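PDB 4KRI: phospholethanolamine N-methyltransferase 2, which probably transfers methyl groups from S-adenosylmethionine to phosphomonomethylethanolamine and its methylated product, leading to phosphocholine in a parasitic nematode. Local coordinates for residues Glu22-Asp33 and Phe43-Glu54. Residues are numbered along the deposited sequence; the frame is centred on the assembly and turned at random.
Sequences EPQQVGILCPQD and FGSKTATSFCKE
Strands 25-29 and 48-52 run parallel and, with helix 33-40 between them, form a beta-alpha-beta unit centred about 29 Å from the centre of the chain. Six backbone hydrogen bonds join them, from Ala-48 N to Gln-24 O at 2.9 Å through to Cys-30 N to Cys-52 O at 3.1 Å. Strand 25-29 also pairs with strand 64-70 along its other edge. At the start of the ladder, Thr-47 OG1 donates to Pro-23 O over 2.6 Å, lying in the carbonyl plane. With chi1 at -62°, this hydroxyl is anti to its own carbonyl carbon, while the methyl CG2 turns to Val-26 CG2, 3.6 Å away. A water donates to both Thr-47 OG1 and Glu-22 OE1 and accepts from Gly-44 N, tying the turn 44-47 to the strand entry. Val-26 CG2 sits over one face of the Phe-43 ring, 4.3 Å from its centroid, as a CH-pi contact; Pro-23 CG approaches CE1 obliquely, and Ile-11 of helix 5-18 also touches Phe-43. Further along, Ile-28 CD1 meets Thr-49 OG1 at 3.7 Å on the face covered by helix 33-40. On the opposite face, Leu-29 CD1 lies 4.1 Å from Cys-52 SG. Asp-33 OD2 makes a long salt bridge to Lys-53 NZ, at 3.8 Å, and another to Arg-36. The ladder probably supplies most of the directional bonding, while an apolar cluster and a water-bridged hydroxyl pack its beginning.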
loop_
_atom_site.group_PDB
_atom_site.type_symbol
_atom_site.label_atom_id
_atom_site.label_comp_id
_atom_site.label_asym_id
_atom_site.label_seq_id
_atom_site.Cartn_x
_atom_site.Cartn_y
_atom_site.Cartn_z
ATOM N N GLU A 22 6.054 12.771 -23.047
ATOM C CA GLU A 22 4.725 12.684 -23.618
ATOM C C GLU A 22 4.697 11.419 -24.457
ATOM O O GLU A 22 5.596 11.189 -25.269
ATOM C CB GLU A 22 4.390 13.924 -24.442
ATOM C CG GLU A 22 4.179 15.177 -23.591
ATOM C CD GLU A 22 3.030 15.038 -22.608
ATOM O OE1 GLU A 22 1.969 14.485 -22.976
ATOM O OE2 GLU A 22 3.171 15.499 -21.459
ATOM N N PRO A 23 3.664 10.593 -24.258
ATOM C CA PRO A 23 3.611 9.315 -24.972
ATOM C C PRO A 23 3.388 9.530 -26.469
ATOM O O PRO A 23 2.556 10.362 -26.866
ATOM C CB PRO A 23 2.418 8.600 -24.328
ATOM C CG PRO A 23 1.531 9.725 -23.821
ATOM C CD PRO A 23 2.475 10.825 -23.413
ATOM N N GLN A 24 4.126 8.801 -27.301
ATOM C CA GLN A 24 4.018 9.011 -28.748
ATOM C C GLN A 24 2.745 8.421 -29.314
ATOM O O GLN A 24 2.114 9.028 -30.181
ATOM C CB GLN A 24 5.225 8.425 -29.485
ATOM C CG GLN A 24 6.544 9.149 -29.196
ATOM C CD GLN A 24 7.726 8.483 -29.880
ATOM O OE1 GLN A 24 7.779 7.260 -29.996
ATOM N NE2 GLN A 24 8.668 9.287 -30.350
ATOM N N GLN A 25 2.380 7.236 -28.838
ATOM C CA GLN A 25 1.142 6.586 -29.288
ATOM C C GLN A 25 0.293 6.180 -28.095
ATOM O O GLN A 25 0.752 5.433 -27.228
ATOM C CB GLN A 25 1.448 5.340 -30.127
ATOM C CG GLN A 25 2.186 5.601 -31.435
ATOM C CD GLN A 25 1.316 6.231 -32.512
ATOM O OE1 GLN A 25 0.110 5.975 -32.598
ATOM N NE2 GLN A 25 1.934 7.059 -33.349
ATOM N N VAL A 26 -0.948 6.659 -28.055
ATOM C CA VAL A 26 -1.848 6.336 -26.946
ATOM C C VAL A 26 -3.099 5.669 -27.499
ATOM O O VAL A 26 -3.609 6.077 -28.542
ATOM C CB VAL A 26 -2.236 7.604 -26.165
ATOM C CG1 VAL A 26 -3.351 7.317 -25.165
ATOM C CG2 VAL A 26 -1.038 8.136 -25.439
ATOM N N GLY A 27 -3.550 4.604 -26.842
ATOM C CA GLY A 27 -4.819 3.982 -27.178
ATOM C C GLY A 27 -5.776 4.239 -26.031
ATOM O O GLY A 27 -5.352 4.280 -24.872
ATOM N N ILE A 28 -7.050 4.438 -26.360
ATOM C CA ILE A 28 -8.088 4.660 -25.363
ATOM C C ILE A 28 -9.248 3.706 -25.624
ATOM O O ILE A 28 -9.783 3.663 -26.723
ATOM C CB ILE A 28 -8.608 6.109 -25.434
ATOM C CG1 ILE A 28 -7.462 7.088 -25.139
ATOM C CG2 ILE A 28 -9.751 6.317 -24.440
ATOM C CD1 ILE A 28 -7.811 8.545 -25.362
ATOM N N LEU A 29 -9.605 2.919 -24.617
ATOM C CA LEU A 29 -10.779 2.062 -24.700
ATOM C C LEU A 29 -11.772 2.601 -23.685
ATOM O O LEU A 29 -11.540 2.508 -22.478
ATOM C CB LEU A 29 -10.412 0.611 -24.377
ATOM C CG LEU A 29 -11.556 -0.379 -24.117
ATOM C CD1 LEU A 29 -12.524 -0.435 -25.283
ATOM C CD2 LEU A 29 -10.984 -1.770 -23.832
ATOM N N CYS A 30 -12.858 3.193 -24.175
ATOM C CA CYS A 30 -13.804 3.881 -23.309
ATOM C C CYS A 30 -15.125 3.977 -24.043
ATOM O O CYS A 30 -15.221 4.676 -25.056
ATOM C CB CYS A 30 -13.282 5.282 -22.975
ATOM S SG CYS A 30 -14.283 6.234 -21.792
ATOM N N PRO A 31 -16.147 3.268 -23.543
ATOM C CA PRO A 31 -17.432 3.232 -24.254
ATOM C C PRO A 31 -18.216 4.543 -24.160
ATOM O O PRO A 31 -19.100 4.774 -24.989
ATOM C CB PRO A 31 -18.186 2.098 -23.550
ATOM C CG PRO A 31 -17.606 2.057 -22.178
ATOM C CD PRO A 31 -16.149 2.411 -22.343
ATOM N N GLN A 32 -17.905 5.387 -23.178
ATOM C CA GLN A 32 -18.622 6.659 -23.031
ATOM C C GLN A 32 -17.890 7.807 -23.736
ATOM O O GLN A 32 -16.791 8.196 -23.338
ATOM C CB GLN A 32 -18.862 6.976 -21.550
ATOM C CG GLN A 32 -19.439 8.365 -21.275
ATOM C CD GLN A 32 -20.774 8.625 -21.967
ATOM O OE1 GLN A 32 -20.919 9.600 -22.709
ATOM N NE2 GLN A 32 -21.760 7.767 -21.708
ATOM N N ASP A 33 -18.509 8.352 -24.782
ATOM C CA ASP A 33 -17.826 9.281 -25.684
ATOM C C ASP A 33 -17.314 10.565 -25.028
ATOM O O ASP A 33 -16.234 11.052 -25.361
ATOM C CB ASP A 33 -18.724 9.608 -26.880
ATOM C CG ASP A 33 -19.018 8.388 -27.729
ATOM O OD1 ASP A 33 -20.203 8.167 -28.068
ATOM O OD2 ASP A 33 -18.059 7.648 -28.053
ATOM N N PHE A 43 -4.003 15.407 -24.331
ATOM C CA PHE A 43 -2.753 15.205 -25.060
ATOM C C PHE A 43 -2.497 16.294 -26.093
ATOM O O PHE A 43 -3.439 16.878 -26.638
ATOM C CB PHE A 43 -2.727 13.813 -25.707
ATOM C CG PHE A 43 -2.774 12.684 -24.708
ATOM C CD1 PHE A 43 -1.689 12.437 -23.884
ATOM C CD2 PHE A 43 -3.899 11.879 -24.591
ATOM C CE1 PHE A 43 -1.717 11.398 -22.959
ATOM C CE2 PHE A 43 -3.937 10.845 -23.668
ATOM C CZ PHE A 43 -2.843 10.606 -22.853
ATOM N N GLY A 44 -1.218 16.563 -26.358
ATOM C CA GLY A 44 -0.822 17.555 -27.353
ATOM C C GLY A 44 -0.327 16.941 -28.651
ATOM O O GLY A 44 -0.502 15.748 -28.889
ATOM N N SER A 45 0.294 17.754 -29.498
ATOM C CA SER A 45 0.593 17.335 -30.864
ATOM C C SER A 45 1.690 16.277 -30.978
ATOM O O SER A 45 1.874 15.702 -32.048
ATOM C CB SER A 45 0.938 18.553 -31.729
ATOM O OG SER A 45 2.028 19.270 -31.167
ATOM N N LYS A 46 2.411 16.011 -29.886
ATOM C CA LYS A 46 3.433 14.970 -29.920
ATOM C C LYS A 46 2.844 13.583 -29.681
ATOM O O LYS A 46 3.561 12.577 -29.717
ATOM C CB LYS A 46 4.557 15.272 -28.913
ATOM C CG LYS A 46 5.412 16.466 -29.323
ATOM C CD LYS A 46 6.410 16.838 -28.227
ATOM C CE LYS A 46 5.699 17.310 -26.965
ATOM N NZ LYS A 46 6.655 17.578 -25.836
ATOM N N THR A 47 1.531 13.527 -29.470
ATOM C CA THR A 47 0.867 12.266 -29.193
ATOM C C THR A 47 -0.153 11.959 -30.275
ATOM O O THR A 47 -0.923 12.841 -30.664
ATOM C CB THR A 47 0.125 12.333 -27.851
ATOM O OG1 THR A 47 1.070 12.549 -26.797
ATOM C CG2 THR A 47 -0.651 11.037 -27.595
ATOM N N ALA A 48 -0.142 10.725 -30.772
ATOM C CA ALA A 48 -1.189 10.263 -31.681
ATOM C C ALA A 48 -2.112 9.383 -30.879
ATOM O O ALA A 48 -1.650 8.525 -30.130
ATOM C CB ALA A 48 -0.597 9.480 -32.848
ATOM N N THR A 49 -3.420 9.581 -31.024
ATOM C CA THR A 49 -4.361 8.830 -30.199
ATOM C C THR A 49 -5.294 7.973 -31.044
ATOM O O THR A 49 -5.810 8.437 -32.065
ATOM C CB THR A 49 -5.178 9.777 -29.286
ATOM O OG1 THR A 49 -6.221 9.041 -28.636
ATOM C CG2 THR A 49 -5.801 10.891 -30.102
ATOM N N SER A 50 -5.481 6.721 -30.632
ATOM C CA SER A 50 -6.474 5.854 -31.267
ATOM C C SER A 50 -7.527 5.522 -30.226
ATOM O O SER A 50 -7.183 5.238 -29.082
ATOM C CB SER A 50 -5.834 4.547 -31.734
ATOM O OG SER A 50 -4.677 4.785 -32.517
ATOM N N PHE A 51 -8.803 5.525 -30.598
ATOM C CA PHE A 51 -9.806 5.132 -29.611
ATOM C C PHE A 51 -10.746 4.027 -30.083
ATOM O O PHE A 51 -11.049 3.900 -31.273
ATOM C CB PHE A 51 -10.593 6.341 -29.089
ATOM C CG PHE A 51 -11.567 6.911 -30.076
ATOM C CD1 PHE A 51 -12.862 6.416 -30.161
ATOM C CD2 PHE A 51 -11.200 7.967 -30.899
ATOM C CE1 PHE A 51 -13.764 6.946 -31.065
ATOM C CE2 PHE A 51 -12.102 8.508 -31.805
ATOM C CZ PHE A 51 -13.383 7.996 -31.890
ATOM N N CYS A 52 -11.220 3.230 -29.135
ATOM C CA CYS A 52 -12.246 2.253 -29.447
ATOM C C CYS A 52 -13.232 2.097 -28.305
ATOM O O CYS A 52 -12.979 2.545 -27.188
ATOM C CB CYS A 52 -11.634 0.914 -29.837
ATOM S SG CYS A 52 -10.411 0.247 -28.700
ATOM N N LYS A 53 -14.358 1.460 -28.598
ATOM C CA LYS A 53 -15.463 1.410 -27.649
ATOM C C LYS A 53 -15.808 -0.011 -27.209
ATOM O O LYS A 53 -16.650 -0.210 -26.333
ATOM C CB LYS A 53 -16.678 2.117 -28.260
ATOM C CG LYS A 53 -16.341 3.521 -28.763
ATOM C CD LYS A 53 -17.401 4.082 -29.697
ATOM C CE LYS A 53 -18.754 4.174 -29.015
ATOM N NZ LYS A 53 -19.782 4.831 -29.875
ATOM N N GLU A 54 -15.141 -0.995 -27.805
ATOM C CA GLU A 54 -15.300 -2.395 -27.400
ATOM C C GLU A 54 -13.938 -3.061 -27.409
ATOM O O GLU A 54 -13.051 -2.650 -28.163
ATOM C CB GLU A 54 -16.241 -3.139 -28.357
ATOM C CG GLU A 54 -17.694 -3.207 -27.903
ATOM C CD GLU A 54 -18.580 -3.989 -28.873
ATOM O OE1 GLU A 54 -18.156 -5.070 -29.342
ATOM O OE2 GLU A 54 -19.700 -3.517 -29.171
HETATM O O HOH W 1 0.916 14.911 -25.403
HETATM O O HOH W 2 -2.329 5.429 -31.164
#